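Local coordinates for protein (R)-specific secondary-alkylsulfatase (Pseudomonas sp., PDB 4AXH) that hydrolyses (R)-secondary alkyl sulfates to (S)-alcohols with inversion of configuration, using a two-zinc site of the metallo-beta-lactamase type, at residues K203-S208 against E273-D278; E281-L286 against G345-V350; G475-A480 against M505-Y510. All blocks are in the same frame, centred on the assembly; numbering follows the deposited sequence.

Contact 1: residues K203-S208 against E273-D278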
ATOM      1  N   LYS A 203       4.503 -19.427  30.981  1.00 41.75           N
ATOM      2  CA  LYS A 203       5.089 -18.211  30.423  1.00 41.57           C
ATOM      3  C   LYS A 203       4.776 -18.160  28.931  1.00 44.08           C
ATOM      4  O   LYS A 203       5.165 -19.054  28.192  1.00 44.69           O
ATOM      5  CB  LYS A 203       6.611 -18.130  30.719  1.00 45.06           C
ATOM      6  CG  LYS A 203       6.993 -17.965  32.206  1.00 58.01           C
ATOM      7  CD  LYS A 203       6.907 -16.499  32.670  1.00 75.93           C
ATOM      8  CE  LYS A 203       6.266 -16.296  34.040  1.00 85.25           C
ATOM      9  NZ  LYS A 203       5.933 -14.856  34.316  1.00 85.05           N
ATOM     10  N   VAL A 204       4.017 -17.159  28.505  1.00 38.25           N
ATOM     11  CA  VAL A 204       3.602 -17.004  27.115  1.00 36.38           C
ATOM     12  C   VAL A 204       4.265 -15.760  26.464  1.00 41.12           C
ATOM     13  O   VAL A 204       3.880 -14.622  26.739  1.00 42.07           O
ATOM     14  CB  VAL A 204       2.058 -17.072  26.959  1.00 38.31           C
ATOM     15  CG1 VAL A 204       1.633 -16.801  25.528  1.00 38.59           C
ATOM     16  CG2 VAL A 204       1.544 -18.426  27.381  1.00 37.32           C
ATOM     17  N   PHE A 205       5.270 -15.999  25.608  1.00 35.98           N
ATOM     18  CA  PHE A 205       6.051 -14.953  24.927  1.00 34.42           C
ATOM     19  C   PHE A 205       5.462 -14.591  23.583  1.00 35.63           C
ATOM     20  O   PHE A 205       4.939 -15.462  22.887  1.00 32.88           O
ATOM     21  CB  PHE A 205       7.510 -15.386  24.741  1.00 35.87           C
ATOM     22  CG  PHE A 205       8.188 -15.912  25.984  1.00 36.48           C
ATOM     23  CD1 PHE A 205       8.072 -17.245  26.346  1.00 37.29           C
ATOM     24  CD2 PHE A 205       8.964 -15.078  26.774  1.00 39.67           C
ATOM     25  CE1 PHE A 205       8.698 -17.733  27.494  1.00 40.04           C
ATOM     26  CE2 PHE A 205       9.587 -15.560  27.924  1.00 40.16           C
ATOM     27  CZ  PHE A 205       9.458 -16.888  28.273  1.00 38.62           C
ATOM     28  N   ALA A 206       5.570 -13.295  23.209  1.00 32.16           N
ATOM     29  CA  ALA A 206       5.063 -12.747  21.954  1.00 31.32           C
ATOM     30  C   ALA A 206       5.781 -11.461  21.566  1.00 34.70           C
ATOM     31  O   ALA A 206       6.161 -10.707  22.451  1.00 31.51           O
ATOM     32  CB  ALA A 206       3.551 -12.502  22.034  1.00 31.89           C
ATOM     33  N   PRO A 207       5.961 -11.170  20.242  1.00 34.37           N
ATOM     34  CA  PRO A 207       6.646  -9.922  19.853  1.00 33.88           C
ATOM     35  C   PRO A 207       5.809  -8.684  20.143  1.00 39.27           C
ATOM     36  O   PRO A 207       4.593  -8.788  20.289  1.00 40.24           O
ATOM     37  CB  PRO A 207       6.882 -10.104  18.357  1.00 35.98           C
ATOM     38  CG  PRO A 207       5.861 -11.065  17.920  1.00 40.41           C
ATOM     39  CD  PRO A 207       5.613 -11.985  19.057  1.00 35.22           C
ATOM     40  N   SER A 208       6.469  -7.515  20.246  1.00 36.10           N
ATOM     41  CA  SER A 208       5.871  -6.211  20.495  1.00 35.35           C
ATOM     42  C   SER A 208       4.653  -5.969  19.604  1.00 40.46           C
ATOM     43  O   SER A 208       4.720  -6.208  18.380  1.00 41.14           O
ATOM     44  CB  SER A 208       6.918  -5.127  20.229  1.00 39.26           C
ATOM     45  OG  SER A 208       6.396  -3.807  20.269  1.00 44.53           O
ATOM     46  N   GLU A 273      16.374 -10.182  22.457  1.00 36.51           N
ATOM     47  CA  GLU A 273      16.102 -10.449  23.867  1.00 35.59           C
ATOM     48  C   GLU A 273      16.395 -11.861  24.211  1.00 41.88           C
ATOM     49  O   GLU A 273      15.849 -12.772  23.591  1.00 42.14           O
ATOM     50  CB  GLU A 273      14.640 -10.125  24.247  1.00 36.08           C
ATOM     51  CG  GLU A 273      14.409  -8.676  24.619  1.00 35.06           C
ATOM     52  CD  GLU A 273      13.067  -8.361  25.247  1.00 43.58           C
ATOM     53  OE1 GLU A 273      12.617  -9.152  26.105  1.00 36.80           O
ATOM     54  OE2 GLU A 273      12.503  -7.284  24.940  1.00 34.13           O
ATOM     55  N   ARG A 274      17.253 -12.053  25.211  1.00 41.52           N
ATOM     56  CA  ARG A 274      17.624 -13.384  25.684  0.50 41.76           C
ATOM     57  C   ARG A 274      16.754 -13.726  26.885  1.00 45.52           C
ATOM     58  O   ARG A 274      16.564 -12.870  27.758  1.00 47.92           O
ATOM     59  CB  ARG A 274      19.109 -13.427  26.073  0.50 41.98           C
ATOM     60  CG  ARG A 274      20.069 -13.410  24.894  0.50 48.72           C
ATOM     61  CD  ARG A 274      21.417 -13.967  25.299  0.50 53.42           C
ATOM     62  NE  ARG A 274      21.291 -15.339  25.789  0.50 58.06           N
ATOM     63  CZ  ARG A 274      21.483 -16.430  25.053  0.50 69.77           C
ATOM     64  NH1 ARG A 274      21.859 -16.328  23.782  0.50 49.97           N
ATOM     65  NH2 ARG A 274      21.327 -17.629  25.589  0.50 57.53           N
ATOM     66  N   HIS A 275      16.195 -14.944  26.918  1.00 38.88           N
ATOM     67  CA  HIS A 275      15.344 -15.436  28.017  1.00 37.25           C
ATOM     68  C   HIS A 275      15.567 -16.907  28.256  1.00 43.85           C
ATOM     69  O   HIS A 275      15.744 -17.684  27.311  1.00 44.71           O
ATOM     70  CB  HIS A 275      13.858 -15.224  27.756  1.00 36.50           C
ATOM     71  CG  HIS A 275      13.448 -13.804  27.785  1.00 38.81           C
ATOM     72  ND1 HIS A 275      13.046 -13.211  28.948  1.00 40.41           N
ATOM     73  CD2 HIS A 275      13.367 -12.909  26.773  1.00 40.71           C
ATOM     74  CE1 HIS A 275      12.750 -11.962  28.624  1.00 40.61           C
ATOM     75  NE2 HIS A 275      12.919 -11.739  27.319  1.00 40.73           N
ATOM     76  N   THR A 276      15.517 -17.295  29.520  1.00 40.74           N
ATOM     77  CA  THR A 276      15.689 -18.677  29.914  1.00 41.15           C
ATOM     78  C   THR A 276      14.466 -19.134  30.693  1.00 45.73           C
ATOM     79  O   THR A 276      13.948 -18.375  31.524  1.00 46.30           O
ATOM     80  CB  THR A 276      17.127 -18.943  30.461  1.00 50.84           C
ATOM     81  OG1 THR A 276      17.276 -20.311  30.885  1.00 43.87           O
ATOM     82  CG2 THR A 276      17.529 -17.976  31.565  1.00 52.48           C
ATOM     83  N   VAL A 277      13.924 -20.315  30.326  1.00 41.80           N
ATOM     84  CA  VAL A 277      12.707 -20.897  30.922  1.00 41.17           C
ATOM     85  C   VAL A 277      12.812 -22.418  30.902  1.00 48.15           C
ATOM     86  O   VAL A 277      13.011 -22.999  29.836  1.00 50.74           O
ATOM     87  CB  VAL A 277      11.377 -20.334  30.291  1.00 42.83           C
ATOM     88  CG1 VAL A 277      11.252 -20.651  28.803  1.00 41.55           C
ATOM     89  CG2 VAL A 277      10.137 -20.796  31.063  1.00 41.99           C
ATOM     90  N   ASP A 278      12.729 -23.061  32.074  1.00 43.80           N
ATOM     91  CA  ASP A 278      12.841 -24.519  32.230  1.00 42.83           C
ATOM     92  C   ASP A 278      14.170 -25.083  31.677  1.00 47.84           C
ATOM     93  O   ASP A 278      14.219 -26.183  31.117  1.00 48.25           O
ATOM     94  CB  ASP A 278      11.599 -25.254  31.692  1.00 44.41           C
ATOM     95  CG  ASP A 278      11.341 -26.591  32.369  1.00 60.90           C
ATOM     96  OD1 ASP A 278      11.646 -26.719  33.584  1.00 64.82           O
ATOM     97  OD2 ASP A 278      10.814 -27.504  31.699  1.00 61.58           O
TER
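Phe205 faces His275 and Val277 across two strands, 203-207 and 273-277, that run nearly antiparallel (158° between their directions) with axes 10.2 Å apart at the closest point. That separation is too wide for backbone pairing. The strands lie in the two different sheets of the metallo-beta-lactamase fold; no hydrogen bond crosses between these two strands, which meet through side chains. Strand 273-277 is the outermost strand of its sheet, whereas strand 203-207 hydrogen-bonds through its backbone to Val173 and Val175 on one flank and to Asn265 and Val266 on the other.

The benzyl group of Phe205 reaches toward strand 273-277, its CG anti to the carbonyl carbon (chi1 -50°). Val277 comes from the opposite direction, and its CG1 lies 4.1 Å from CE1 of Phe205, approaching the ring obliquely. On the other side of CZ, Phe205 CE2 lies over one face of the His275 imidazole, 4.2 Å from His275 CG. The two ring planes are inclined at 53°, an oblique pairing. At the margin, the aliphatic part of Lys203 brings CG to 4.4 Å from CG2 of Val277, while the rest of the lysine chain leads away. Val266 and Ile268 of the neighbouring strand, and Phe284 from the second sheet, also pack against Phe205.

The imidazole is held within its own strand: His275 NE2 donates a nearly straight hydrogen bond of 2.9 Å to OE1 of Glu273, which lies in the ring plane and accepts through its anti lone pair. The other oxygen of Glu273 accepts from the backbone N atoms of Glu269 and Lys270, so the carboxylate is itself fixed. His275 thus offers a face to the apolar layer between the sheets while its NE2 is satisfied by Glu273, and this bond should limit rotation of the ring.

Contact 2: residues E281-L286 against G345-V350; sequences ELEFQL and GDRTDV
Glu283 and Arg347 meet at about a right angle within the metallo-beta-lactamase fold, where strand 280-286 faces the loop that leads from helix 330-344 to strand 350-352. Glu283 points toward the loop with its CG anti to the backbone N (chi1 -173°) and the chain extended beyond, which carries the carboxylate toward Arg347. Arg347 reaches back from the other side on a chain bent at chi3. The planes of carboxylate and guanidinium are 61° apart, so the two groups do not pair in a common plane. Instead, a single oxygen, OE1 of Glu283, approaches the guanidinium obliquely, 3.9 Å from NH1 and 4.1 Å from NH2 of Arg347. This is a long salt bridge without a hydrogen bond, probably mainly electrostatic; the same OE1 also has a long, weak ion pair with Arg274.

A firmer bond holds the guanidinium to the end of the preceding helix 330-344, where Arg347 NH2 donates to the backbone O of Lys343. OE2 of Glu283 has a weak hydrogen bond with the hydroxyl of Tyr344. Tyr299, on the adjoining strand 296-300, touches both partners: its backbone pairs with that of Glu283, and its OH hydrogen-bonds to the carbonyl O of Arg347.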
ATOM      1  N   GLU A 281      17.358 -21.998  26.750  1.00 46.19           N
ATOM      2  CA  GLU A 281      17.813 -20.674  26.360  1.00 45.68           C
ATOM      3  C   GLU A 281      17.104 -20.305  25.062  1.00 46.97           C
ATOM      4  O   GLU A 281      17.069 -21.095  24.108  1.00 44.48           O
ATOM      5  CB  GLU A 281      19.336 -20.661  26.149  1.00 47.78           C
ATOM      6  CG  GLU A 281      20.166 -20.319  27.366  1.00 60.25           C
ATOM      7  CD  GLU A 281      21.643 -20.582  27.145  1.00 91.24           C
ATOM      8  OE1 GLU A 281      22.289 -19.794  26.415  1.00 83.00           O
ATOM      9  OE2 GLU A 281      22.146 -21.603  27.669  1.00 96.12           O
ATOM     10  N   LEU A 282      16.535 -19.091  25.040  1.00 43.19           N
ATOM     11  CA  LEU A 282      15.809 -18.528  23.908  1.00 40.51           C
ATOM     12  C   LEU A 282      16.317 -17.136  23.660  1.00 42.84           C
ATOM     13  O   LEU A 282      16.318 -16.318  24.575  1.00 42.95           O
ATOM     14  CB  LEU A 282      14.288 -18.443  24.188  1.00 39.78           C
ATOM     15  CG  LEU A 282      13.599 -19.630  24.862  1.00 43.40           C
ATOM     16  CD1 LEU A 282      12.331 -19.203  25.540  1.00 42.11           C
ATOM     17  CD2 LEU A 282      13.317 -20.720  23.875  1.00 46.63           C
ATOM     18  N   GLU A 283      16.756 -16.871  22.423  1.00 38.24           N
ATOM     19  CA  GLU A 283      17.139 -15.553  21.935  1.00 36.28           C
ATOM     20  C   GLU A 283      16.091 -15.260  20.858  1.00 38.32           C
ATOM     21  O   GLU A 283      15.891 -16.060  19.929  1.00 38.52           O
ATOM     22  CB  GLU A 283      18.560 -15.529  21.346  1.00 37.10           C
ATOM     23  CG  GLU A 283      19.046 -14.124  20.991  1.00 48.89           C
ATOM     24  CD  GLU A 283      20.520 -13.923  20.655  1.00 72.37           C
ATOM     25  OE1 GLU A 283      21.318 -14.866  20.860  1.00 59.24           O
ATOM     26  OE2 GLU A 283      20.881 -12.813  20.201  1.00 76.80           O
ATOM     27  N   PHE A 284      15.375 -14.168  21.045  1.00 30.47           N
ATOM     28  CA  PHE A 284      14.345 -13.669  20.153  1.00 27.69           C
ATOM     29  C   PHE A 284      14.884 -12.479  19.374  1.00 31.16           C
ATOM     30  O   PHE A 284      15.543 -11.610  19.952  1.00 28.24           O
ATOM     31  CB  PHE A 284      13.127 -13.216  20.983  1.00 29.19           C
ATOM     32  CG  PHE A 284      12.525 -14.248  21.937  1.00 31.13           C
ATOM     33  CD1 PHE A 284      11.750 -15.302  21.455  1.00 33.58           C
ATOM     34  CD2 PHE A 284      12.677 -14.121  23.313  1.00 35.25           C
ATOM     35  CE1 PHE A 284      11.183 -16.232  22.319  1.00 35.86           C
ATOM     36  CE2 PHE A 284      12.094 -15.047  24.188  1.00 39.42           C
ATOM     37  CZ  PHE A 284      11.366 -16.111  23.682  1.00 38.07           C
ATOM     38  N   GLN A 285      14.601 -12.430  18.065  1.00 31.38           N
ATOM     39  CA  GLN A 285      14.985 -11.326  17.179  1.00 31.91           C
ATOM     40  C   GLN A 285      13.721 -10.706  16.591  1.00 37.77           C
ATOM     41  O   GLN A 285      13.059 -11.361  15.791  1.00 39.96           O
ATOM     42  CB  GLN A 285      15.901 -11.814  16.044  1.00 33.28           C
ATOM     43  CG  GLN A 285      16.160 -10.740  14.959  1.00 43.30           C
ATOM     44  CD  GLN A 285      16.632 -11.257  13.616  1.00 65.39           C
ATOM     45  OE1 GLN A 285      16.591 -12.468  13.318  1.00 53.06           O
ATOM     46  NE2 GLN A 285      17.057 -10.315  12.767  1.00 64.15           N
ATOM     47  N   LEU A 286      13.392  -9.461  16.968  1.00 32.04           N
ATOM     48  CA  LEU A 286      12.208  -8.803  16.442  1.00 31.55           C
ATOM     49  C   LEU A 286      12.318  -8.561  14.934  1.00 35.30           C
ATOM     50  O   LEU A 286      13.257  -7.906  14.494  1.00 36.73           O
ATOM     51  CB  LEU A 286      11.974  -7.455  17.157  1.00 31.99           C
ATOM     52  CG  LEU A 286      11.311  -7.445  18.548  1.00 37.14           C
ATOM     53  CD1 LEU A 286      11.195  -6.008  19.060  1.00 38.27           C
ATOM     54  CD2 LEU A 286       9.923  -8.007  18.505  1.00 38.13           C
ATOM     55  N   GLY A 345      23.854 -17.260  11.363  1.00 33.83           N
ATOM     56  CA  GLY A 345      24.378 -18.081  10.277  1.00 34.59           C
ATOM     57  C   GLY A 345      25.579 -18.948  10.592  1.00 40.67           C
ATOM     58  O   GLY A 345      25.595 -20.126  10.235  1.00 38.45           O
ATOM     59  N   ASP A 346      26.571 -18.382  11.307  1.00 42.37           N
ATOM     60  CA  ASP A 346      27.794 -19.104  11.704  1.00 43.76           C
ATOM     61  C   ASP A 346      27.601 -20.012  12.928  1.00 48.16           C
ATOM     62  O   ASP A 346      28.420 -20.923  13.130  1.00 48.21           O
ATOM     63  CB  ASP A 346      28.948 -18.128  11.949  1.00 46.62           C
ATOM     64  CG  ASP A 346      29.161 -17.098  10.847  1.00 60.53           C
ATOM     65  OD1 ASP A 346      29.021 -17.466   9.650  1.00 59.77           O
ATOM     66  OD2 ASP A 346      29.470 -15.927  11.180  1.00 69.86           O
ATOM     67  N   ARG A 347      26.489 -19.786  13.706  1.00 43.88           N
ATOM     68  CA  ARG A 347      26.048 -20.495  14.931  1.00 42.14           C
ATOM     69  C   ARG A 347      24.861 -21.458  14.723  1.00 45.92           C
ATOM     70  O   ARG A 347      24.248 -21.884  15.714  1.00 45.98           O
ATOM     71  CB  ARG A 347      25.570 -19.470  15.938  1.00 37.47           C
ATOM     72  CG  ARG A 347      26.632 -18.707  16.649  1.00 42.68           C
ATOM     73  CD  ARG A 347      25.987 -17.981  17.798  1.00 38.55           C
ATOM     74  NE  ARG A 347      25.360 -16.713  17.483  1.00 33.05           N
ATOM     75  CZ  ARG A 347      24.757 -15.973  18.402  1.00 47.71           C
ATOM     76  NH1 ARG A 347      24.678 -16.397  19.659  1.00 53.76           N
ATOM     77  NH2 ARG A 347      24.271 -14.783  18.088  1.00 34.50           N
ATOM     78  N   THR A 348      24.502 -21.775  13.466  1.00 40.98           N
ATOM     79  CA  THR A 348      23.339 -22.623  13.209  1.00 40.00           C
ATOM     80  C   THR A 348      23.603 -23.826  12.363  1.00 43.80           C
ATOM     81  O   THR A 348      24.206 -23.701  11.300  1.00 44.98           O
ATOM     82  CB  THR A 348      22.075 -21.812  12.871  1.00 48.93           C
ATOM     83  OG1 THR A 348      21.000 -22.720  12.641  1.00 58.05           O
ATOM     84  CG2 THR A 348      22.236 -20.944  11.668  1.00 49.60           C
ATOM     85  N   ASP A 349      23.174 -25.009  12.855  1.00 39.17           N
ATOM     86  CA  ASP A 349      23.366 -26.303  12.186  1.00 38.04           C
ATOM     87  C   ASP A 349      22.132 -26.722  11.410  1.00 41.00           C
ATOM     88  O   ASP A 349      22.238 -27.366  10.380  1.00 40.82           O
ATOM     89  CB  ASP A 349      23.754 -27.402  13.201  1.00 39.62           C
ATOM     90  CG  ASP A 349      25.137 -27.261  13.839  1.00 54.37           C
ATOM     91  OD1 ASP A 349      25.949 -26.415  13.352  1.00 56.95           O
ATOM     92  OD2 ASP A 349      25.415 -27.993  14.824  1.00 56.91           O
ATOM     93  N   VAL A 350      20.954 -26.404  11.927  1.00 37.70           N
ATOM     94  CA  VAL A 350      19.693 -26.743  11.283  1.00 36.12           C
ATOM     95  C   VAL A 350      18.728 -25.631  11.483  1.00 36.85           C
ATOM     96  O   VAL A 350      18.543 -25.187  12.601  1.00 36.02           O
ATOM     97  CB  VAL A 350      19.121 -28.133  11.676  1.00 39.86           C
ATOM     98  CG1 VAL A 350      19.430 -28.483  13.121  1.00 39.09           C
ATOM     99  CG2 VAL A 350      17.624 -28.243  11.365  1.00 39.69           C
TER

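Contact 3: residues G475-A480 against M505-Y510; sequences GDYRWA and MEQLGY
Tyr477, in the first turn of helix 477-490, lies against Gln507 and Leu508 of helix 495-511. Tyr477 CB meets the isobutyl group of Leu508, 3.8 Å from Leu508 CD2. The same methyl also lies close to the backbone N of Arg478, so Leu508 packs against the start of the helix as well as against the tyrosine. From CG outward the Tyr477 ring lies under Gln507. CB of Gln507 stands 3.6 Å from the centroid of the Tyr477 ring and only 4° off the ring normal, a CH-pi contact over the middle of the face. Gln507 CG continues over the far half of the ring, 3.7 Å from CE1 of Tyr477 and equally near its CZ.

Both helices belong to the alkyl-sulfatase dimerisation region, an all-helical family placed in the TPR clan, and they follow one another in the chain. Where helix 461-474 ends, Gly475 closes it in a Schellman motif, and Asp476 then serves as N-cap of the next helix, its OD1 accepting from N of Trp479 at 3.2 Å. This tight junction brings the C atom of Gly475 to the face of the Tyr477 ring opposite Gln507, 3.9 Å above the plane and offset toward the rim.

At the tip, the Tyr477 hydroxyl hydrogen-bonds with OG of Ser38, from the N-terminal part of the chain. The amide of Gln507, its chain bent at chi2 (-57°), turns to the same N-terminal region: OE1 bonds to OG1 of Thr41 and N of Ser38, and NE2 donates to the backbone O of Pro36. Beside the tyrosine, Arg478 leads away from this contact to form a cation-pi interaction with Phe445 of the second subunit.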
ATOM      1  N   GLY A 475      -4.886 -22.683 -27.533  1.00 61.20           N
ATOM      2  CA  GLY A 475      -4.222 -22.921 -26.259  1.00 59.68           C
ATOM      3  C   GLY A 475      -3.904 -21.633 -25.523  1.00 60.42           C
ATOM      4  O   GLY A 475      -3.125 -21.642 -24.570  1.00 61.63           O
ATOM      5  N   ASP A 476      -4.503 -20.518 -25.961  1.00 53.53           N
ATOM      6  CA  ASP A 476      -4.351 -19.178 -25.386  1.00 52.86           C
ATOM      7  C   ASP A 476      -5.499 -18.946 -24.412  1.00 55.19           C
ATOM      8  O   ASP A 476      -6.356 -18.076 -24.616  1.00 55.25           O
ATOM      9  CB  ASP A 476      -4.333 -18.119 -26.516  1.00 55.58           C
ATOM     10  CG  ASP A 476      -4.060 -16.671 -26.120  1.00 73.08           C
ATOM     11  OD1 ASP A 476      -3.758 -16.418 -24.926  1.00 83.42           O
ATOM     12  OD2 ASP A 476      -4.153 -15.788 -27.005  1.00 73.52           O
ATOM     13  N   TYR A 477      -5.508 -19.757 -23.330  1.00 50.60           N
ATOM     14  CA  TYR A 477      -6.507 -19.734 -22.243  1.00 48.16           C
ATOM     15  C   TYR A 477      -6.519 -18.415 -21.488  1.00 53.20           C
ATOM     16  O   TYR A 477      -7.544 -18.037 -20.937  1.00 54.84           O
ATOM     17  CB  TYR A 477      -6.308 -20.905 -21.277  1.00 46.39           C
ATOM     18  CG  TYR A 477      -6.281 -22.252 -21.957  1.00 42.87           C
ATOM     19  CD1 TYR A 477      -7.421 -22.769 -22.562  1.00 42.72           C
ATOM     20  CD2 TYR A 477      -5.104 -22.981 -22.050  1.00 43.17           C
ATOM     21  CE1 TYR A 477      -7.392 -23.989 -23.229  1.00 43.62           C
ATOM     22  CE2 TYR A 477      -5.067 -24.217 -22.693  1.00 44.09           C
ATOM     23  CZ  TYR A 477      -6.219 -24.722 -23.277  1.00 50.84           C
ATOM     24  OH  TYR A 477      -6.217 -25.945 -23.899  1.00 44.60           O
ATOM     25  N   ARG A 478      -5.393 -17.709 -21.493  1.00 49.87           N
ATOM     26  CA  ARG A 478      -5.226 -16.418 -20.859  1.00 50.08           C
ATOM     27  C   ARG A 478      -6.099 -15.386 -21.562  1.00 57.00           C
ATOM     28  O   ARG A 478      -6.812 -14.627 -20.897  1.00 56.51           O
ATOM     29  CB  ARG A 478      -3.739 -16.023 -20.885  1.00 48.08           C
ATOM     30  CG  ARG A 478      -3.330 -15.266 -19.647  1.00 54.16           C
ATOM     31  CD  ARG A 478      -1.900 -14.866 -19.741  1.00 55.16           C
ATOM     32  NE  ARG A 478      -1.708 -13.498 -19.265  1.00 61.05           N
ATOM     33  CZ  ARG A 478      -0.526 -12.907 -19.232  1.00 70.20           C
ATOM     34  NH1 ARG A 478       0.557 -13.559 -19.637  1.00 45.25           N
ATOM     35  NH2 ARG A 478      -0.411 -11.661 -18.784  1.00 64.72           N
ATOM     36  N   TRP A 479      -6.072 -15.381 -22.912  1.00 56.18           N
ATOM     37  CA  TRP A 479      -6.893 -14.456 -23.684  1.00 56.72           C
ATOM     38  C   TRP A 479      -8.351 -14.893 -23.642  1.00 58.07           C
ATOM     39  O   TRP A 479      -9.227 -14.050 -23.463  1.00 57.06           O
ATOM     40  CB  TRP A 479      -6.362 -14.266 -25.106  1.00 56.57           C
ATOM     41  CG  TRP A 479      -7.200 -13.350 -25.953  1.00 58.53           C
ATOM     42  CD1 TRP A 479      -7.915 -13.691 -27.066  1.00 61.65           C
ATOM     43  CD2 TRP A 479      -7.466 -11.956 -25.716  1.00 58.20           C
ATOM     44  NE1 TRP A 479      -8.602 -12.593 -27.542  1.00 60.95           N
ATOM     45  CE2 TRP A 479      -8.328 -11.513 -26.746  1.00 61.71           C
ATOM     46  CE3 TRP A 479      -7.028 -11.029 -24.757  1.00 59.19           C
ATOM     47  CZ2 TRP A 479      -8.757 -10.192 -26.846  1.00 60.82           C
ATOM     48  CZ3 TRP A 479      -7.478  -9.724 -24.840  1.00 60.94           C
ATOM     49  CH2 TRP A 479      -8.336  -9.317 -25.872  1.00 61.70           C
ATOM     50  N   ALA A 480      -8.602 -16.209 -23.714  1.00 53.00           N
ATOM     51  CA  ALA A 480      -9.940 -16.769 -23.595  1.00 52.85           C
ATOM     52  C   ALA A 480     -10.674 -16.242 -22.336  1.00 58.54           C
ATOM     53  O   ALA A 480     -11.789 -15.751 -22.481  1.00 60.15           O
ATOM     54  CB  ALA A 480      -9.872 -18.280 -23.562  1.00 53.49           C
ATOM     55  N   MET A 505     -10.183 -21.347 -17.548  1.00 36.27           N
ATOM     56  CA  MET A 505      -9.659 -21.107 -16.180  1.00 34.44           C
ATOM     57  C   MET A 505      -9.085 -22.389 -15.619  1.00 39.03           C
ATOM     58  O   MET A 505      -8.001 -22.377 -15.057  1.00 39.06           O
ATOM     59  CB  MET A 505     -10.772 -20.671 -15.224  1.00 35.98           C
ATOM     60  CG  MET A 505     -10.977 -19.192 -15.166  1.00 38.34           C
ATOM     61  SD  MET A 505     -11.389 -18.694 -13.484  1.00 41.02           S
ATOM     62  CE  MET A 505     -12.010 -17.045 -13.816  1.00 37.60           C
ATOM     63  N   GLU A 506      -9.837 -23.498 -15.766  1.00 35.78           N
ATOM     64  CA  GLU A 506      -9.498 -24.845 -15.332  1.00 35.79           C
ATOM     65  C   GLU A 506      -8.165 -25.296 -15.924  1.00 43.02           C
ATOM     66  O   GLU A 506      -7.355 -25.882 -15.198  1.00 46.62           O
ATOM     67  CB  GLU A 506     -10.627 -25.784 -15.759  1.00 37.41           C
ATOM     68  CG  GLU A 506     -10.464 -27.235 -15.358  1.00 50.39           C
ATOM     69  CD  GLU A 506     -11.730 -28.017 -15.607  1.00 59.36           C
ATOM     70  OE1 GLU A 506     -12.002 -28.369 -16.780  1.00 43.08           O
ATOM     71  OE2 GLU A 506     -12.506 -28.176 -14.637  1.00 43.82           O
ATOM     72  N   GLN A 507      -7.938 -25.020 -17.236  1.00 38.14           N
ATOM     73  CA  GLN A 507      -6.710 -25.337 -17.976  1.00 36.69           C
ATOM     74  C   GLN A 507      -5.565 -24.504 -17.425  1.00 37.88           C
ATOM     75  O   GLN A 507      -4.473 -25.041 -17.272  1.00 37.90           O
ATOM     76  CB  GLN A 507      -6.875 -25.111 -19.497  1.00 38.23           C
ATOM     77  CG  GLN A 507      -7.804 -26.108 -20.237  1.00 24.07           C
ATOM     78  CD  GLN A 507      -7.431 -27.565 -20.104  1.00 50.05           C
ATOM     79  OE1 GLN A 507      -6.320 -27.988 -20.445  1.00 38.14           O
ATOM     80  NE2 GLN A 507      -8.392 -28.386 -19.666  1.00 58.79           N
ATOM     81  N   LEU A 508      -5.827 -23.218 -17.054  1.00 33.24           N
ATOM     82  CA  LEU A 508      -4.852 -22.313 -16.414  1.00 33.19           C
ATOM     83  C   LEU A 508      -4.449 -22.855 -15.026  1.00 43.96           C
ATOM     84  O   LEU A 508      -3.299 -22.692 -14.614  1.00 45.60           O
ATOM     85  CB  LEU A 508      -5.368 -20.880 -16.282  1.00 31.81           C
ATOM     86  CG  LEU A 508      -5.565 -20.094 -17.594  1.00 35.63           C
ATOM     87  CD1 LEU A 508      -6.326 -18.790 -17.338  1.00 35.54           C
ATOM     88  CD2 LEU A 508      -4.251 -19.786 -18.280  1.00 33.19           C
ATOM     89  N   GLY A 509      -5.402 -23.506 -14.349  1.00 41.07           N
ATOM     90  CA  GLY A 509      -5.220 -24.142 -13.052  1.00 40.26           C
ATOM     91  C   GLY A 509      -4.385 -25.391 -13.198  1.00 45.09           C
ATOM     92  O   GLY A 509      -3.510 -25.645 -12.370  1.00 42.45           O
ATOM     93  N   TYR A 510      -4.644 -26.178 -14.281  1.00 43.65           N
ATOM     94  CA  TYR A 510      -3.880 -27.381 -14.608  1.00 43.89           C
ATOM     95  C   TYR A 510      -2.431 -27.008 -14.955  1.00 43.78           C
ATOM     96  O   TYR A 510      -1.531 -27.814 -14.764  1.00 42.34           O
ATOM     97  CB  TYR A 510      -4.499 -28.113 -15.820  1.00 47.34           C
ATOM     98  CG  TYR A 510      -5.844 -28.784 -15.598  1.00 51.83           C
ATOM     99  CD1 TYR A 510      -6.250 -29.182 -14.324  1.00 53.87           C
ATOM    100  CD2 TYR A 510      -6.695 -29.062 -16.667  1.00 52.57           C
ATOM    101  CE1 TYR A 510      -7.479 -29.812 -14.116  1.00 54.81           C
ATOM    102  CE2 TYR A 510      -7.942 -29.662 -16.465  1.00 53.56           C
ATOM    103  CZ  TYR A 510      -8.330 -30.035 -15.187  1.00 59.78           C
ATOM    104  OH  TYR A 510      -9.545 -30.640 -14.962  1.00 58.11           O
TER

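In the fold
Contacts 1 and 2 are neighbours in the metallo-beta-lactamase domain, their centres 14 Å apart. Strands 272-277 and 280-286, consecutive in the chain and adjacent in one mixed sheet, link them. The two also touch directly, through a probable backbone hydrogen bond from His275 N to Leu282 O and the packing of Pro207 on Leu286. Contact 3 comes last in the chain, in the helical dimerisation region, with its centre about 49 Å from that of contact 1 and 45 Å from that of contact 2. Contact 1 thus packs the two sheets of the zinc-binding domain together, contact 2 adds a weak charged tie from one sheet to the loop after helix 330-344, and contact 3 joins helices beside the second subunit of the homodimer.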